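Local structure of PelD (Pseudomonas aeruginosa, 4EU0) at residues V108-L121 against L139-Q151. The protein binds the second messenger cyclic di-GMP as an effector in pellicle formation, this chain being its GAF and GGDEF-like portion. Residues are numbered along the deposited sequence; the frame is centred on the assembly and turned at random.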
loop_
_atom_site.group_PDB
_atom_site.type_symbol
_atom_site.label_atom_id
_atom_site.label_comp_id
_atom_site.label_asym_id
_atom_site.label_seq_id
_atom_site.Cartn_x
_atom_site.Cartn_y
_atom_site.Cartn_z
ATOM N N VAL A 108 11.475 8.418 -12.157
ATOM C CA VAL A 108 10.694 7.983 -10.993
ATOM C C VAL A 108 11.245 6.654 -10.459
ATOM O O VAL A 108 11.170 5.632 -11.144
ATOM C CB VAL A 108 9.170 7.827 -11.299
ATOM C CG1 VAL A 108 8.376 7.739 -10.003
ATOM C CG2 VAL A 108 8.645 8.991 -12.142
ATOM N N PRO A 109 11.802 6.662 -9.233
ATOM C CA PRO A 109 12.274 5.399 -8.690
ATOM C C PRO A 109 11.107 4.633 -8.075
ATOM O O PRO A 109 10.165 5.248 -7.562
ATOM C CB PRO A 109 13.246 5.843 -7.606
ATOM C CG PRO A 109 12.626 7.102 -7.075
ATOM C CD PRO A 109 11.934 7.759 -8.256
ATOM N N LEU A 110 11.159 3.308 -8.152
ATOM C CA LEU A 110 10.172 2.465 -7.495
ATOM C C LEU A 110 10.819 1.976 -6.207
ATOM O O LEU A 110 11.751 1.160 -6.227
ATOM C CB LEU A 110 9.745 1.300 -8.402
ATOM C CG LEU A 110 8.820 1.523 -9.601
ATOM C CD1 LEU A 110 9.424 2.395 -10.717
ATOM C CD2 LEU A 110 8.441 0.166 -10.160
ATOM N N VAL A 111 10.353 2.531 -5.093
ATOM C CA VAL A 111 11.002 2.356 -3.797
ATOM C C VAL A 111 10.039 1.674 -2.831
ATOM O O VAL A 111 8.927 2.165 -2.614
ATOM C CB VAL A 111 11.445 3.717 -3.194
ATOM C CG1 VAL A 111 12.317 3.509 -1.964
ATOM C CG2 VAL A 111 12.192 4.568 -4.217
ATOM N N ASP A 112 10.462 0.546 -2.263
ATOM C CA ASP A 112 9.640 -0.152 -1.274
ATOM C C ASP A 112 9.603 0.571 0.082
ATOM O O ASP A 112 10.285 1.582 0.275
ATOM C CB ASP A 112 10.033 -1.651 -1.149
ATOM C CG ASP A 112 11.361 -1.884 -0.420
ATOM O OD1 ASP A 112 11.886 -0.984 0.275
ATOM O OD2 ASP A 112 11.896 -3.013 -0.538
ATOM N N THR A 113 8.785 0.064 1.004
ATOM C CA THR A 113 8.640 0.693 2.325
ATOM C C THR A 113 9.926 0.680 3.174
ATOM O O THR A 113 9.998 1.379 4.179
ATOM C CB THR A 113 7.478 0.079 3.154
ATOM O OG1 THR A 113 7.686 -1.332 3.314
ATOM C CG2 THR A 113 6.109 0.338 2.493
ATOM N N ASP A 114 10.933 -0.104 2.783
ATOM C CA ASP A 114 12.214 -0.131 3.503
ATOM C C ASP A 114 13.206 0.869 2.918
ATOM O O ASP A 114 14.293 1.081 3.466
ATOM C CB ASP A 114 12.851 -1.520 3.442
ATOM C CG ASP A 114 12.056 -2.575 4.181
ATOM O OD1 ASP A 114 11.416 -2.267 5.209
ATOM O OD2 ASP A 114 12.094 -3.735 3.733
ATOM N N GLY A 115 12.842 1.461 1.789
ATOM C CA GLY A 115 13.728 2.401 1.115
ATOM C C GLY A 115 14.612 1.766 0.055
ATOM O O GLY A 115 15.541 2.405 -0.430
ATOM N N ARG A 116 14.317 0.521 -0.312
ATOM C CA ARG A 116 15.064 -0.176 -1.367
ATOM C C ARG A 116 14.536 0.238 -2.739
ATOM O O ARG A 116 13.340 0.134 -3.005
ATOM C CB ARG A 116 14.953 -1.696 -1.192
ATOM C CG ARG A 116 16.095 -2.511 -1.820
ATOM C CD ARG A 116 16.250 -3.839 -1.095
ATOM N NE ARG A 116 16.856 -4.895 -1.914
ATOM C CZ ARG A 116 17.016 -6.151 -1.512
ATOM N NH1 ARG A 116 16.631 -6.515 -0.294
ATOM N NH2 ARG A 116 17.565 -7.051 -2.320
ATOM N N ILE A 117 15.428 0.737 -3.593
ATOM C CA ILE A 117 15.059 1.114 -4.958
ATOM C C ILE A 117 15.127 -0.150 -5.802
ATOM O O ILE A 117 16.218 -0.665 -6.067
ATOM C CB ILE A 117 16.046 2.154 -5.575
ATOM C CG1 ILE A 117 16.571 3.160 -4.533
ATOM C CG2 ILE A 117 15.462 2.803 -6.830
ATOM C CD1 ILE A 117 15.572 4.035 -3.864
ATOM N N LEU A 118 13.960 -0.654 -6.196
ATOM C CA LEU A 118 13.864 -1.889 -6.969
ATOM C C LEU A 118 14.041 -1.641 -8.459
ATOM O O LEU A 118 14.621 -2.470 -9.160
ATOM C CB LEU A 118 12.508 -2.557 -6.736
ATOM C CG LEU A 118 12.294 -3.439 -5.501
ATOM C CD1 LEU A 118 12.435 -2.668 -4.200
ATOM C CD2 LEU A 118 10.919 -4.063 -5.589
ATOM N N ALA A 119 13.538 -0.496 -8.921
ATOM C CA ALA A 119 13.433 -0.197 -10.349
ATOM C C ALA A 119 13.391 1.302 -10.601
ATOM O O ALA A 119 13.193 2.097 -9.679
ATOM C CB ALA A 119 12.193 -0.864 -10.939
ATOM N N LEU A 120 13.568 1.675 -11.866
ATOM C CA LEU A 120 13.570 3.072 -12.267
ATOM C C LEU A 120 12.652 3.265 -13.475
ATOM O O LEU A 120 12.745 2.525 -14.450
ATOM C CB LEU A 120 15.014 3.479 -12.599
ATOM C CG LEU A 120 15.390 4.851 -13.158
ATOM C CD1 LEU A 120 16.898 5.031 -13.052
ATOM C CD2 LEU A 120 14.980 4.958 -14.595
ATOM N N LEU A 121 11.759 4.251 -13.397
ATOM C CA LEU A 121 11.008 4.708 -14.567
ATOM C C LEU A 121 11.718 5.935 -15.134
ATOM O O LEU A 121 11.853 6.939 -14.436
ATOM C CB LEU A 121 9.560 5.073 -14.197
ATOM C CG LEU A 121 8.704 5.761 -15.272
ATOM C CD1 LEU A 121 8.314 4.788 -16.366
ATOM C CD2 LEU A 121 7.461 6.411 -14.672
ATOM N N LEU A 139 2.435 9.627 -10.142
ATOM C CA LEU A 139 3.499 8.704 -10.552
ATOM C C LEU A 139 4.270 8.155 -9.348
ATOM O O LEU A 139 4.547 6.945 -9.255
ATOM C CB LEU A 139 4.466 9.427 -11.493
ATOM C CG LEU A 139 4.509 9.153 -13.004
ATOM C CD1 LEU A 139 3.275 8.476 -13.563
ATOM C CD2 LEU A 139 4.843 10.427 -13.762
ATOM N N ALA A 140 4.595 9.048 -8.413
ATOM C CA ALA A 140 5.317 8.668 -7.200
ATOM C C ALA A 140 4.473 7.744 -6.320
ATOM O O ALA A 140 4.975 6.742 -5.804
ATOM C CB ALA A 140 5.763 9.909 -6.429
ATOM N N ILE A 141 3.187 8.057 -6.191
ATOM C CA ILE A 141 2.264 7.224 -5.406
ATOM C C ILE A 141 2.195 5.822 -5.987
ATOM O O ILE A 141 2.354 4.833 -5.272
ATOM C CB ILE A 141 0.840 7.819 -5.338
ATOM C CG1 ILE A 141 0.864 9.148 -4.572
ATOM C CG2 ILE A 141 -0.149 6.775 -4.725
ATOM C CD1 ILE A 141 -0.384 9.997 -4.759
ATOM N N LEU A 142 1.985 5.735 -7.291
ATOM C CA LEU A 142 1.886 4.446 -7.954
ATOM C C LEU A 142 3.193 3.653 -7.853
ATOM O O LEU A 142 3.170 2.457 -7.560
ATOM C CB LEU A 142 1.449 4.636 -9.414
ATOM C CG LEU A 142 1.136 3.450 -10.329
ATOM C CD1 LEU A 142 -0.004 2.568 -9.802
ATOM C CD2 LEU A 142 0.811 3.968 -11.731
ATOM N N ALA A 143 4.328 4.318 -8.084
ATOM C CA ALA A 143 5.634 3.655 -8.031
ATOM C C ALA A 143 5.891 2.987 -6.671
ATOM O O ALA A 143 6.393 1.858 -6.610
ATOM C CB ALA A 143 6.757 4.631 -8.386
ATOM N N GLY A 144 5.533 3.683 -5.589
ATOM C CA GLY A 144 5.756 3.169 -4.237
ATOM C C GLY A 144 4.918 1.932 -3.982
ATOM O O GLY A 144 5.404 0.923 -3.460
ATOM N N HIS A 145 3.649 2.004 -4.362
ATOM C CA HIS A 145 2.767 0.854 -4.218
ATOM C C HIS A 145 3.208 -0.340 -5.056
ATOM O O HIS A 145 3.207 -1.458 -4.566
ATOM C CB HIS A 145 1.317 1.238 -4.495
ATOM C CG HIS A 145 0.683 1.965 -3.357
ATOM N ND1 HIS A 145 0.861 3.315 -3.142
ATOM C CD2 HIS A 145 -0.090 1.518 -2.342
ATOM C CE1 HIS A 145 0.205 3.671 -2.052
ATOM N NE2 HIS A 145 -0.380 2.600 -1.548
ATOM N N ILE A 146 3.619 -0.103 -6.300
ATOM C CA ILE A 146 4.085 -1.203 -7.133
ATOM C C ILE A 146 5.304 -1.886 -6.523
ATOM O O ILE A 146 5.370 -3.111 -6.492
ATOM C CB ILE A 146 4.384 -0.759 -8.574
ATOM C CG1 ILE A 146 3.088 -0.328 -9.263
ATOM C CG2 ILE A 146 5.047 -1.908 -9.367
ATOM C CD1 ILE A 146 3.306 0.516 -10.524
ATOM N N ALA A 147 6.259 -1.089 -6.041
ATOM C CA ALA A 147 7.460 -1.609 -5.405
ATOM C C ALA A 147 7.142 -2.555 -4.248
ATOM O O ALA A 147 7.790 -3.592 -4.104
ATOM C CB ALA A 147 8.355 -0.468 -4.928
ATOM N N ASP A 148 6.150 -2.191 -3.432
ATOM C CA ASP A 148 5.725 -3.023 -2.298
ATOM C C ASP A 148 5.194 -4.368 -2.757
ATOM O O ASP A 148 5.491 -5.404 -2.160
ATOM C CB ASP A 148 4.611 -2.347 -1.498
ATOM C CG ASP A 148 5.077 -1.121 -0.762
ATOM O OD1 ASP A 148 6.306 -0.885 -0.691
ATOM O OD2 ASP A 148 4.191 -0.398 -0.249
ATOM N N LEU A 149 4.384 -4.325 -3.808
ATOM C CA LEU A 149 3.750 -5.515 -4.351
ATOM C C LEU A 149 4.768 -6.542 -4.864
ATOM O O LEU A 149 4.546 -7.755 -4.765
ATOM C CB LEU A 149 2.731 -5.125 -5.431
ATOM C CG LEU A 149 1.428 -4.485 -4.926
ATOM C CD1 LEU A 149 0.550 -4.054 -6.085
ATOM C CD2 LEU A 149 0.656 -5.435 -4.010
ATOM N N LEU A 150 5.895 -6.052 -5.377
ATOM C CA LEU A 150 6.954 -6.915 -5.897
ATOM C C LEU A 150 7.730 -7.645 -4.794
ATOM O O LEU A 150 8.369 -8.667 -5.052
ATOM C CB LEU A 150 7.910 -6.110 -6.785
ATOM C CG LEU A 150 7.304 -5.450 -8.028
ATOM C CD1 LEU A 150 8.304 -4.501 -8.661
ATOM C CD2 LEU A 150 6.842 -6.497 -9.040
ATOM N N GLN A 151 7.649 -7.136 -3.565
ATOM C CA GLN A 151 8.420 -7.686 -2.443
ATOM C C GLN A 151 7.817 -8.916 -1.759
ATOM O O GLN A 151 8.348 -9.386 -0.747
ATOM C CB GLN A 151 8.712 -6.597 -1.399
ATOM C CG GLN A 151 9.738 -5.551 -1.839
ATOM C CD GLN A 151 11.159 -6.097 -1.982
ATOM O OE1 GLN A 151 11.367 -7.282 -2.236
ATOM N NE2 GLN A 151 12.143 -5.221 -1.833
#
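In the GAF domain, the hairpin of strands 106-111 and 117-123 lies against helix 133-150, with L110, A143 and A147 at the middle of the packing. Two small side chains let the helix come close: the axes of 108-111 and 139-150 approach to 6.1 Å, at 35° between their directions. A147 CB sits 3.4 Å from V111 C, and A143 CB touches P109 O at 3.6 Å. L110 lies over both alanines and sends CD2 on to I146 CG2, while CG1 of V108, anti to its backbone N (chi1 -165°), reaches A143. From the second strand, L118 splits its branches: CD2 runs past L150, 3.8 Å from its CB, and CD1 meets the amide of Q151.

At the 112-115 type I turn the chemistry becomes polar. Q151 is bent at chi2, and its NE2 donates to D112 OD2 at 2.6 Å, on the anti lone pair of OD2, with carboxylate and amide planes 33° apart. The other oxygen, OD1, faces back into the hairpin and accepts D114 N, an Asx turn, and R116 N from opposite faces of the carboxylate. Beyond it, D148 OD1 takes a weak bond from T113 N at 3.1 Å, and both D148 oxygens lie near T113 CG2. The main partner of D148 is R173 on helix 162-181, which forms a salt bridge with OD2; K172 of that helix donates to T113 O.

D112 thus uses one oxygen to hold its own turn and the other to accept from Q151 at the end of 139-151; with both oxygens bonded, the turning of the carboxylate about chi2 should be restricted. R173 would be expected to offset the charge of D148 in this buried place, tying the GAF hairpin and helix to the helix that follows.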